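Local coordinates for zinc finger (CCCH type) motif-containing protein (Toxoplasma gondii, PDB 7NH2) that probably reads N6-methyladenosine in mRNA through its YTH domain, the part captured here with a methylated purine bound, at residues I18-R23 / L59-E64; F71-S76 / R99-K104. All coordinates share one frame; numbering follows the deposited sequence.

How the contacts relate
Contacts 1 and 2 lie in one mixed beta sheet of the YTH domain, their centres about 14 Å apart. Contact 1 pairs strands 12-21 and 53-62 in parallel; contact 2 pairs strands 67-74 and 98-109 in antiparallel fashion. Because strands 53-62 and 67-74 are sheet neighbours, the two contacts are joined side by side. Phe60 of contact 1 stacks on Trp102 of contact 2, with Phe60 CG 3.5 Å from Trp102 CH2, and Leu59 CA lies 4.1 Å from Phe71 CB. The bound N,9-dimethylpurin-6-amine approaches contact 1 at Asn22, whereas the Val100 side chain is about 10 Å from it.

Contact 1. Residues I18-R23 / L59-E64; sequences IIKSNR and LFSANE. With OYK (~{N},9-dimethylpurin-6-amine), chain C.
Ile18-Ser21 and Leu59-Ala62 pair as parallel strands in the central sheet of the YTH domain, with Ile18 beside Leu59 and Ser21 beside Ala62. The backbone ladder alternates between the strands: Ile19 N donates to Leu59 O (2.9 Å), Ser61 N to Ile19 O, and Ser21 N to Ser61 O. Past the last bridge, Asn63 N still reaches Ser21 O at 2.7 Å, and a water linked to Ser21 O, Glu64 N and Glu64 OE1 bridges the two segments where they part.

Among side chains, Lys20 is bent at chi2 and chi3 (-58° and -71°), folding its aliphatic part over Ser61 O so that NZ donates a hydrogen bond to Ser61 OG at 2.8 Å. The hydroxyl has a second partner in Gly67 O, which links Lys20, through Ser61, to the start of strand 67-74.

Apolar packing occupies both faces. Leu59 packs against helix 137-148 on one; on the other, Ile19 and Phe60 run side by side, with Ile19 CG2 3.7 Å from Phe60 CD1.

Where the strands end, the amides of Asn22 and Asn63 cross nearly at right angles, though a very short OD1-ND2 spacing leaves their meeting doubtful. Asn22 ND2 comes within 3.4 Å of N12 of the bound methylated purine.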
loop_
_atom_site.group_PDB
_atom_site.type_symbol
_atom_site.label_atom_id
_atom_site.label_comp_id
_atom_site.label_asym_id
_atom_site.label_seq_id
_atom_site.Cartn_x
_atom_site.Cartn_y
_atom_site.Cartn_z
ATOM N N ILE A 18 0.159 -3.605 -4.084
ATOM C CA ILE A 18 1.401 -3.363 -3.363
ATOM C C ILE A 18 1.750 -1.889 -3.471
ATOM O O ILE A 18 1.707 -1.305 -4.560
ATOM C CB ILE A 18 2.538 -4.212 -3.950
ATOM C CG1 ILE A 18 2.168 -5.697 -3.952
ATOM C CG2 ILE A 18 3.844 -3.957 -3.183
ATOM C CD1 ILE A 18 1.799 -6.234 -2.596
ATOM N N ILE A 19 2.110 -1.285 -2.342
ATOM C CA ILE A 19 2.631 0.074 -2.304
ATOM C C ILE A 19 4.051 0.014 -1.777
ATOM O O ILE A 19 4.306 -0.593 -0.729
ATOM C CB ILE A 19 1.766 0.946 -1.383
ATOM C CG1 ILE A 19 0.371 1.130 -2.003
ATOM C CG2 ILE A 19 2.468 2.268 -1.083
ATOM C CD1 ILE A 19 0.360 1.894 -3.316
ATOM N N LYS A 20 4.978 0.602 -2.519
ATOM C CA LYS A 20 6.349 0.689 -2.057
ATOM C C LYS A 20 6.603 2.077 -1.490
ATOM O O LYS A 20 6.116 3.084 -2.015
ATOM C CB LYS A 20 7.338 0.412 -3.191
ATOM C CG LYS A 20 7.242 -0.991 -3.787
ATOM C CD LYS A 20 7.451 -2.105 -2.757
ATOM C CE LYS A 20 8.907 -2.186 -2.301
ATOM N NZ LYS A 20 9.205 -3.457 -1.564
ATOM N N SER A 21 7.392 2.130 -0.430
ATOM C CA SER A 21 7.781 3.381 0.193
ATOM C C SER A 21 9.298 3.472 0.164
ATOM O O SER A 21 9.980 2.524 0.562
ATOM C CB SER A 21 7.301 3.384 1.628
ATOM O OG SER A 21 7.730 4.565 2.277
ATOM N N ASN A 22 9.825 4.596 -0.319
ATOM C CA ASN A 22 11.271 4.739 -0.439
ATOM C C ASN A 22 11.931 5.262 0.826
ATOM O O ASN A 22 13.144 5.102 0.984
ATOM C CB ASN A 22 11.630 5.713 -1.561
ATOM C CG ASN A 22 10.959 5.387 -2.872
ATOM O OD1 ASN A 22 11.301 4.410 -3.536
ATOM N ND2 ASN A 22 10.004 6.223 -3.264
ATOM N N ARG A 23 11.184 5.918 1.706
ATOM C CA ARG A 23 11.730 6.408 2.965
ATOM C C ARG A 23 10.757 6.047 4.074
ATOM O O ARG A 23 9.539 6.149 3.894
ATOM C CB ARG A 23 12.016 7.944 2.942
ATOM C CG ARG A 23 11.017 8.769 2.167
ATOM C CD ARG A 23 11.425 10.246 1.912
ATOM N NE ARG A 23 12.275 10.835 2.943
ATOM C CZ ARG A 23 12.917 12.001 2.835
ATOM N NH1 ARG A 23 12.824 12.747 1.740
ATOM N NH2 ARG A 23 13.645 12.428 3.845
ATOM N N LEU A 59 -1.138 -2.602 0.352
ATOM C CA LEU A 59 -0.267 -3.443 1.165
ATOM C C LEU A 59 1.105 -2.792 1.135
ATOM O O LEU A 59 1.747 -2.760 0.082
ATOM C CB LEU A 59 -0.216 -4.841 0.562
ATOM C CG LEU A 59 -1.457 -5.722 0.841
ATOM C CD1 LEU A 59 -2.778 -5.203 0.214
ATOM C CD2 LEU A 59 -1.169 -7.147 0.372
ATOM N N PHE A 60 1.525 -2.236 2.274
ATOM C CA PHE A 60 2.667 -1.325 2.331
ATOM C C PHE A 60 3.969 -2.077 2.554
ATOM O O PHE A 60 4.079 -2.881 3.489
ATOM C CB PHE A 60 2.473 -0.311 3.462
ATOM C CG PHE A 60 1.428 0.722 3.173
ATOM C CD1 PHE A 60 1.759 1.890 2.494
ATOM C CD2 PHE A 60 0.120 0.529 3.569
ATOM C CE1 PHE A 60 0.795 2.847 2.216
ATOM C CE2 PHE A 60 -0.848 1.489 3.306
ATOM C CZ PHE A 60 -0.501 2.651 2.622
ATOM N N SER A 61 4.962 -1.792 1.711
ATOM C CA SER A 61 6.257 -2.456 1.809
ATOM C C SER A 61 7.358 -1.434 1.567
ATOM O O SER A 61 7.518 -0.929 0.451
ATOM C CB SER A 61 6.351 -3.606 0.814
ATOM O OG SER A 61 7.696 -4.099 0.754
ATOM N N ALA A 62 8.136 -1.148 2.604
ATOM C CA ALA A 62 9.273 -0.248 2.463
ATOM C C ALA A 62 10.340 -0.853 1.546
ATOM O O ALA A 62 10.670 -2.038 1.653
ATOM C CB ALA A 62 9.875 0.023 3.843
ATOM N N ASN A 63 10.874 -0.001 0.649
ATOM C CA ASN A 63 11.979 -0.337 -0.257
ATOM C C ASN A 63 13.115 -1.041 0.464
ATOM O O ASN A 63 13.716 -1.988 -0.060
ATOM C CB ASN A 63 12.576 0.963 -0.820
ATOM C CG ASN A 63 11.750 1.566 -1.929
ATOM O OD1 ASN A 63 10.587 1.216 -2.117
ATOM N ND2 ASN A 63 12.352 2.489 -2.673
ATOM N N GLU A 64 13.464 -0.551 1.638
ATOM C CA GLU A 64 14.641 -1.039 2.328
ATOM C C GLU A 64 14.372 -2.285 3.151
ATOM O O GLU A 64 15.305 -2.828 3.752
ATOM C CB GLU A 64 15.200 0.092 3.185
ATOM C CG GLU A 64 15.719 1.233 2.316
ATOM C CD GLU A 64 15.542 2.598 2.944
ATOM O OE1 GLU A 64 14.417 2.907 3.400
ATOM O OE2 GLU A 64 16.530 3.362 2.968
HETATM N N12 OYK C . 7.860 8.827 -3.954
HETATM C C01 OYK C . 7.671 7.087 -6.561
HETATM C C03 OYK C . 5.532 6.598 -5.407
HETATM C C05 OYK C . 6.865 7.999 -4.380
HETATM C C06 OYK C . 5.739 7.838 -3.611
HETATM C C07 OYK C . 5.666 8.558 -2.397
HETATM C C09 OYK C . 4.267 9.252 -0.393
HETATM C C11 OYK C . 7.759 9.483 -2.811
HETATM N N02 OYK C . 6.705 7.217 -5.485
HETATM N N04 OYK C . 4.923 6.963 -4.277
HETATM N N08 OYK C . 4.491 8.430 -1.570
HETATM N N10 OYK C . 6.675 9.351 -2.049
HETATM O O HOH W 1 12.194 1.917 2.325
#

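Contact 2. Residues F71-S76 / R99-K104; sequences FGRMMS and RVMWLK
Phe71 O accepts two backbone N-H groups, from Leu103 N at 2.8 Å and Lys104 N at 3.3 Å, both in its carbonyl plane. This is a classic beta bulge, with Leu103 and Lys104 facing Phe71, in an antiparallel pair of the YTH-domain sheet. Phe71 N returns a bond to Lys104 O. The bulge shifts the register by one residue; past it, Arg73 and Met101 form a hydrogen-bonded pair through both N-H groups, and Met75 N donates to Arg99 O. The polar ladder finishes with a side chain, Ser76 OG, which receives Arg99 N at 3.0 Å along a nearly straight N-H line (171°).

Gly72, which has no side chain, pairs with Trp102 without hydrogen bonds, its CA 3.0 Å from Met101 O and 3.8 Å from Trp102 CA. On the face of Met74, Val100 and Trp102, the indole NE1 bonds Ser30.

On the face of Phe71, Arg73, Met101 and Lys104, Phe71 has chi1 71°, which sets CG between its backbone N and carbonyl carbon and swings the ring toward the bulge. Leu103 CD1 lies 3.6 Å from Phe71 CE2, while Lys104 CB approaches CE1. Arg73 bonds Asp54 O through NH2 and His55 ND1 through NE. Past the end of strand 67-74, Met75 folds back across Met101, SD 3.8 Å from Met101 CB; this sulfur weakly accepts Arg73 NH1, at the guanidinium edge, at 3.4 Å.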
loop_
_atom_site.group_PDB
_atom_site.type_symbol
_atom_site.label_atom_id
_atom_site.label_comp_id
_atom_site.label_asym_id
_atom_site.label_seq_id
_atom_site.Cartn_x
_atom_site.Cartn_y
_atom_site.Cartn_z
ATOM N N PHE A 71 -1.196 -3.035 6.172
ATOM C CA PHE A 71 -2.096 -2.784 5.058
ATOM C C PHE A 71 -3.190 -1.824 5.490
ATOM O O PHE A 71 -3.478 -1.670 6.684
ATOM C CB PHE A 71 -2.681 -4.077 4.464
ATOM C CG PHE A 71 -3.692 -4.773 5.352
ATOM C CD1 PHE A 71 -3.285 -5.632 6.357
ATOM C CD2 PHE A 71 -5.053 -4.599 5.136
ATOM C CE1 PHE A 71 -4.228 -6.282 7.160
ATOM C CE2 PHE A 71 -5.984 -5.241 5.930
ATOM C CZ PHE A 71 -5.578 -6.073 6.942
ATOM N N GLY A 72 -3.784 -1.157 4.500
ATOM C CA GLY A 72 -4.833 -0.198 4.772
ATOM C C GLY A 72 -5.856 -0.194 3.658
ATOM O O GLY A 72 -5.689 -0.849 2.628
ATOM N N ARG A 73 -6.935 0.547 3.888
ATOM C CA ARG A 73 -7.993 0.737 2.910
ATOM C C ARG A 73 -7.917 2.156 2.352
ATOM O O ARG A 73 -7.835 3.130 3.117
ATOM C CB ARG A 73 -9.363 0.501 3.554
ATOM C CG ARG A 73 -10.513 0.527 2.550
ATOM C CD ARG A 73 -11.843 0.310 3.244
ATOM N NE ARG A 73 -12.960 0.277 2.304
ATOM C CZ ARG A 73 -13.577 1.342 1.802
ATOM N NH1 ARG A 73 -13.191 2.584 2.119
ATOM N NH2 ARG A 73 -14.591 1.156 0.963
ATOM N N MET A 74 -7.938 2.270 1.027
ATOM C CA MET A 74 -8.083 3.567 0.384
ATOM C C MET A 74 -9.475 4.122 0.665
ATOM O O MET A 74 -10.480 3.468 0.368
ATOM C CB MET A 74 -7.869 3.403 -1.113
ATOM C CG MET A 74 -7.910 4.707 -1.898
ATOM S SD MET A 74 -7.584 4.379 -3.631
ATOM C CE MET A 74 -7.641 6.032 -4.339
ATOM N N MET A 75 -9.541 5.313 1.261
ATOM C CA MET A 75 -10.808 5.844 1.759
ATOM C C MET A 75 -11.404 6.933 0.882
ATOM O O MET A 75 -12.619 7.176 0.966
ATOM C CB MET A 75 -10.643 6.388 3.184
ATOM C CG MET A 75 -10.097 5.388 4.186
ATOM S SD MET A 75 -11.179 3.971 4.489
ATOM C CE MET A 75 -12.584 4.753 5.251
ATOM N N SER A 76 -10.596 7.578 0.047
ATOM C CA SER A 76 -11.061 8.716 -0.730
ATOM C C SER A 76 -10.198 8.806 -1.974
ATOM O O SER A 76 -9.163 8.148 -2.079
ATOM C CB SER A 76 -10.947 10.012 0.087
ATOM O OG SER A 76 -9.606 10.493 0.083
ATOM N N ARG A 99 -6.964 9.870 1.335
ATOM C CA ARG A 99 -7.048 9.283 2.661
ATOM C C ARG A 99 -6.884 7.768 2.630
ATOM O O ARG A 99 -7.372 7.083 1.719
ATOM C CB ARG A 99 -8.367 9.653 3.334
ATOM C CG ARG A 99 -8.490 11.138 3.617
ATOM C CD ARG A 99 -9.767 11.457 4.376
ATOM N NE ARG A 99 -9.904 12.894 4.625
ATOM C CZ ARG A 99 -9.282 13.557 5.596
ATOM N NH1 ARG A 99 -8.462 12.926 6.425
ATOM N NH2 ARG A 99 -9.479 14.862 5.739
ATOM N N VAL A 100 -6.170 7.251 3.626
ATOM C CA VAL A 100 -5.993 5.818 3.830
ATOM C C VAL A 100 -6.214 5.529 5.305
ATOM O O VAL A 100 -5.794 6.307 6.168
ATOM C CB VAL A 100 -4.584 5.352 3.409
ATOM C CG1 VAL A 100 -4.360 3.878 3.751
ATOM C CG2 VAL A 100 -4.383 5.586 1.929
ATOM N N MET A 101 -6.892 4.426 5.594
ATOM C CA MET A 101 -7.068 3.940 6.952
ATOM C C MET A 101 -6.210 2.689 7.069
ATOM O O MET A 101 -6.490 1.683 6.413
ATOM C CB MET A 101 -8.535 3.593 7.199
ATOM C CG MET A 101 -8.788 2.908 8.531
ATOM S SD MET A 101 -10.545 2.604 8.829
ATOM C CE MET A 101 -10.982 1.556 7.446
ATOM N N TRP A 102 -5.137 2.764 7.853
ATOM C CA TRP A 102 -4.353 1.566 8.128
ATOM C C TRP A 102 -5.150 0.625 9.012
ATOM O O TRP A 102 -5.632 1.014 10.082
ATOM C CB TRP A 102 -3.044 1.931 8.814
ATOM C CG TRP A 102 -2.005 2.539 7.912
ATOM C CD1 TRP A 102 -2.051 3.763 7.299
ATOM C CD2 TRP A 102 -0.741 1.963 7.561
ATOM N NE1 TRP A 102 -0.893 3.975 6.579
ATOM C CE2 TRP A 102 -0.080 2.879 6.712
ATOM C CE3 TRP A 102 -0.108 0.761 7.884
ATOM C CZ2 TRP A 102 1.189 2.642 6.205
ATOM C CZ3 TRP A 102 1.158 0.511 7.359
ATOM C CH2 TRP A 102 1.789 1.453 6.528
ATOM N N LEU A 103 -5.290 -0.616 8.556
ATOM C CA LEU A 103 -6.013 -1.641 9.290
ATOM C C LEU A 103 -5.087 -2.503 10.132
ATOM O O LEU A 103 -5.555 -3.157 11.073
ATOM C CB LEU A 103 -6.799 -2.529 8.316
ATOM C CG LEU A 103 -7.858 -1.740 7.537
ATOM C CD1 LEU A 103 -8.390 -2.566 6.370
ATOM C CD2 LEU A 103 -8.998 -1.338 8.480
ATOM N N LYS A 104 -3.792 -2.501 9.835
ATOM C CA LYS A 104 -2.842 -3.278 10.609
ATOM C C LYS A 104 -1.457 -2.690 10.402
ATOM O O LYS A 104 -1.084 -2.357 9.277
ATOM C CB LYS A 104 -2.832 -4.740 10.142
ATOM C CG LYS A 104 -1.973 -5.659 11.006
ATOM C CD LYS A 104 -2.553 -5.753 12.412
ATOM C CE LYS A 104 -1.797 -6.780 13.227
ATOM N NZ LYS A 104 -2.462 -7.011 14.544
#